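Local atomic coordinates of minor fimbrium anchoring subunit Mfa2 (Porphyromonas gingivalis, PDB entry 5NFI), a protein that anchors the minor (Mfa1) fimbriae in the bacterial outer membrane and regulates their length. Residues D76-G81 / V93-K98. Numbering follows the deposited sequence.
Sequences DHYNIG and VLMRLK
Lys-98 reaches across the start of strand 78-80 to Asp-76, and its side chain meets 76-81 at every carbon. CB lies beside His-77 O. CG comes up to the amide of Asn-79, whose side chain crosses that of the lysine at about a right angle. CD passes Asp-76 O and Asn-79 OD1, and CE sits near both oxygens. At the tip, Lys-98 NZ donates a hydrogen bond of 2.7 Å to Asp-76 O, coming in 24° out of the carbonyl plane. The chain is extended beyond CG, which carries the ammonium across to the loop before the strand. The carboxylate of Asp-76 is not its partner, since Asp-76 OD1 stays 6.0 Å from Lys-98 NZ.

The backbones pair antiparallel. Lys-98 N bonds to His-77 O at 2.7 Å. Asn-79 and Arg-96 form a hydrogen-bonded pair, with Asn-79 N to Arg-96 O at 2.9 Å and Arg-96 N to Asn-79 O at 3.0 Å. Gly-81 N continues the ladder to Leu-94 O.

On the side of Ile-80 and Met-95, a selenium stands over one face of the Tyr-78 ring. Met-95, a selenomethionine here, places SE 4.5 Å from the centroid of the Tyr-78 ring, 24° off the normal. The bend at chi3 (85°) turns CE to the ring carbons CD1 and CE1. Leu-97 CD1 approaches CE1 obliquely, while Ile-80 CD1 rests on Met-95 CG. Leu-112 and Leu-203 also touch the buried tyrosine.

Leu-94 and Met-95 both face Tyr-170 of strand 169-171, a classic beta bulge. Strand 93-100 is thus paired on both sides within a small antiparallel sheet, with a Met-aromatic contact where it meets strand 78-80.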
loop_
_atom_site.group_PDB
_atom_site.type_symbol
_atom_site.label_atom_id
_atom_site.label_comp_id
_atom_site.label_asym_id
_atom_site.label_seq_id
_atom_site.Cartn_x
_atom_site.Cartn_y
_atom_site.Cartn_z
ATOM N N ASP A 76 -7.490 -9.061 -9.745
ATOM C CA ASP A 76 -8.565 -9.889 -9.212
ATOM C C ASP A 76 -8.241 -10.393 -7.785
ATOM O O ASP A 76 -8.954 -11.241 -7.243
ATOM C CB ASP A 76 -8.874 -11.068 -10.151
ATOM C CG ASP A 76 -7.625 -11.757 -10.672
ATOM O OD1 ASP A 76 -6.553 -11.628 -10.031
ATOM O OD2 ASP A 76 -7.719 -12.446 -11.719
ATOM N N HIS A 77 -7.177 -9.848 -7.188
ATOM C CA HIS A 77 -6.910 -10.023 -5.756
ATOM C C HIS A 77 -7.833 -9.123 -4.943
ATOM O O HIS A 77 -7.831 -9.181 -3.703
ATOM C CB HIS A 77 -5.462 -9.677 -5.382
ATOM C CG HIS A 77 -4.429 -10.594 -5.953
ATOM N ND1 HIS A 77 -4.575 -11.961 -5.986
ATOM C CD2 HIS A 77 -3.219 -10.333 -6.497
ATOM C CE1 HIS A 77 -3.503 -12.507 -6.533
ATOM N NE2 HIS A 77 -2.665 -11.539 -6.850
ATOM N N TYR A 78 -8.592 -8.268 -5.637
ATOM C CA TYR A 78 -9.438 -7.286 -4.956
ATOM C C TYR A 78 -10.920 -7.438 -5.262
ATOM O O TYR A 78 -11.303 -7.697 -6.396
ATOM C CB TYR A 78 -8.991 -5.868 -5.311
ATOM C CG TYR A 78 -7.540 -5.611 -5.011
ATOM C CD1 TYR A 78 -7.122 -5.199 -3.732
ATOM C CD2 TYR A 78 -6.570 -5.811 -5.990
ATOM C CE1 TYR A 78 -5.781 -4.973 -3.450
ATOM C CE2 TYR A 78 -5.229 -5.590 -5.723
ATOM C CZ TYR A 78 -4.835 -5.171 -4.450
ATOM O OH TYR A 78 -3.491 -4.948 -4.219
ATOM N N ASN A 79 -11.742 -7.291 -4.230
ATOM C CA ASN A 79 -13.184 -7.134 -4.357
ATOM C C ASN A 79 -13.536 -5.673 -4.621
ATOM O O ASN A 79 -13.409 -4.825 -3.731
ATOM C CB ASN A 79 -13.910 -7.596 -3.087
ATOM C CG ASN A 79 -13.835 -9.104 -2.866
ATOM O OD1 ASN A 79 -13.863 -9.883 -3.810
ATOM N ND2 ASN A 79 -13.757 -9.510 -1.616
ATOM N N ILE A 80 -13.998 -5.393 -5.836
ATOM C CA ILE A 80 -14.323 -4.035 -6.250
ATOM C C ILE A 80 -15.779 -3.665 -5.943
ATOM O O ILE A 80 -16.701 -4.378 -6.325
ATOM C CB ILE A 80 -14.067 -3.849 -7.763
ATOM C CG1 ILE A 80 -12.692 -4.396 -8.160
ATOM C CG2 ILE A 80 -14.274 -2.402 -8.162
ATOM C CD1 ILE A 80 -11.538 -3.693 -7.510
ATOM N N GLY A 81 -15.984 -2.544 -5.265
ATOM C CA GLY A 81 -17.328 -2.126 -4.891
ATOM C C GLY A 81 -18.076 -1.378 -5.979
ATOM O O GLY A 81 -17.684 -1.418 -7.150
ATOM N N VAL A 93 -15.913 3.228 -0.491
ATOM C CA VAL A 93 -14.877 2.222 -0.627
ATOM C C VAL A 93 -14.815 1.660 -2.037
ATOM O O VAL A 93 -15.741 1.013 -2.517
ATOM C CB VAL A 93 -15.067 1.068 0.370
ATOM C CG1 VAL A 93 -13.907 0.077 0.255
ATOM C CG2 VAL A 93 -15.175 1.617 1.796
ATOM N N LEU A 94 -13.700 1.899 -2.698
ATOM C CA LEU A 94 -13.479 1.327 -4.011
ATOM C C LEU A 94 -13.193 -0.179 -3.974
ATOM O O LEU A 94 -13.629 -0.934 -4.853
ATOM C CB LEU A 94 -12.319 2.055 -4.688
ATOM C CG LEU A 94 -11.845 1.492 -6.017
ATOM C CD1 LEU A 94 -13.022 1.377 -6.995
ATOM C CD2 LEU A 94 -10.751 2.387 -6.570
HETATM N N MSE A 95 -12.509 -0.614 -2.923
HETATM C CA MSE A 95 -11.634 -1.775 -3.007
HETATM C C MSE A 95 -11.440 -2.458 -1.666
HETATM O O MSE A 95 -11.175 -1.785 -0.676
HETATM C CB MSE A 95 -10.283 -1.296 -3.499
HETATM C CG MSE A 95 -9.448 -2.200 -4.335
HETATM SE SE MSE A 95 -7.784 -1.168 -4.526
HETATM C CE MSE A 95 -6.899 -1.699 -2.870
ATOM N N ARG A 96 -11.538 -3.785 -1.638
ATOM C CA ARG A 96 -11.128 -4.540 -0.465
ATOM C C ARG A 96 -10.240 -5.702 -0.862
ATOM O O ARG A 96 -10.590 -6.457 -1.754
ATOM C CB ARG A 96 -12.340 -5.057 0.306
ATOM C CG ARG A 96 -13.067 -3.979 1.056
ATOM C CD ARG A 96 -14.222 -4.527 1.836
ATOM N NE ARG A 96 -15.173 -3.477 2.190
ATOM C CZ ARG A 96 -14.938 -2.524 3.092
ATOM N NH1 ARG A 96 -13.774 -2.474 3.721
ATOM N NH2 ARG A 96 -15.862 -1.610 3.357
ATOM N N LEU A 97 -9.097 -5.859 -0.197
ATOM C CA LEU A 97 -8.240 -6.999 -0.493
ATOM C C LEU A 97 -9.004 -8.291 -0.240
ATOM O O LEU A 97 -9.659 -8.445 0.797
ATOM C CB LEU A 97 -6.962 -6.962 0.326
ATOM C CG LEU A 97 -5.969 -8.078 -0.016
ATOM C CD1 LEU A 97 -5.675 -8.102 -1.496
ATOM C CD2 LEU A 97 -4.667 -7.905 0.776
ATOM N N LYS A 98 -8.974 -9.202 -1.207
ATOM C CA LYS A 98 -9.729 -10.440 -1.038
ATOM C C LYS A 98 -9.183 -11.186 0.152
ATOM O O LYS A 98 -7.975 -11.236 0.366
ATOM C CB LYS A 98 -9.680 -11.320 -2.290
ATOM C CG LYS A 98 -10.877 -11.122 -3.183
ATOM C CD LYS A 98 -10.651 -11.730 -4.539
ATOM C CE LYS A 98 -11.742 -11.317 -5.516
ATOM N NZ LYS A 98 -11.565 -11.987 -6.836
#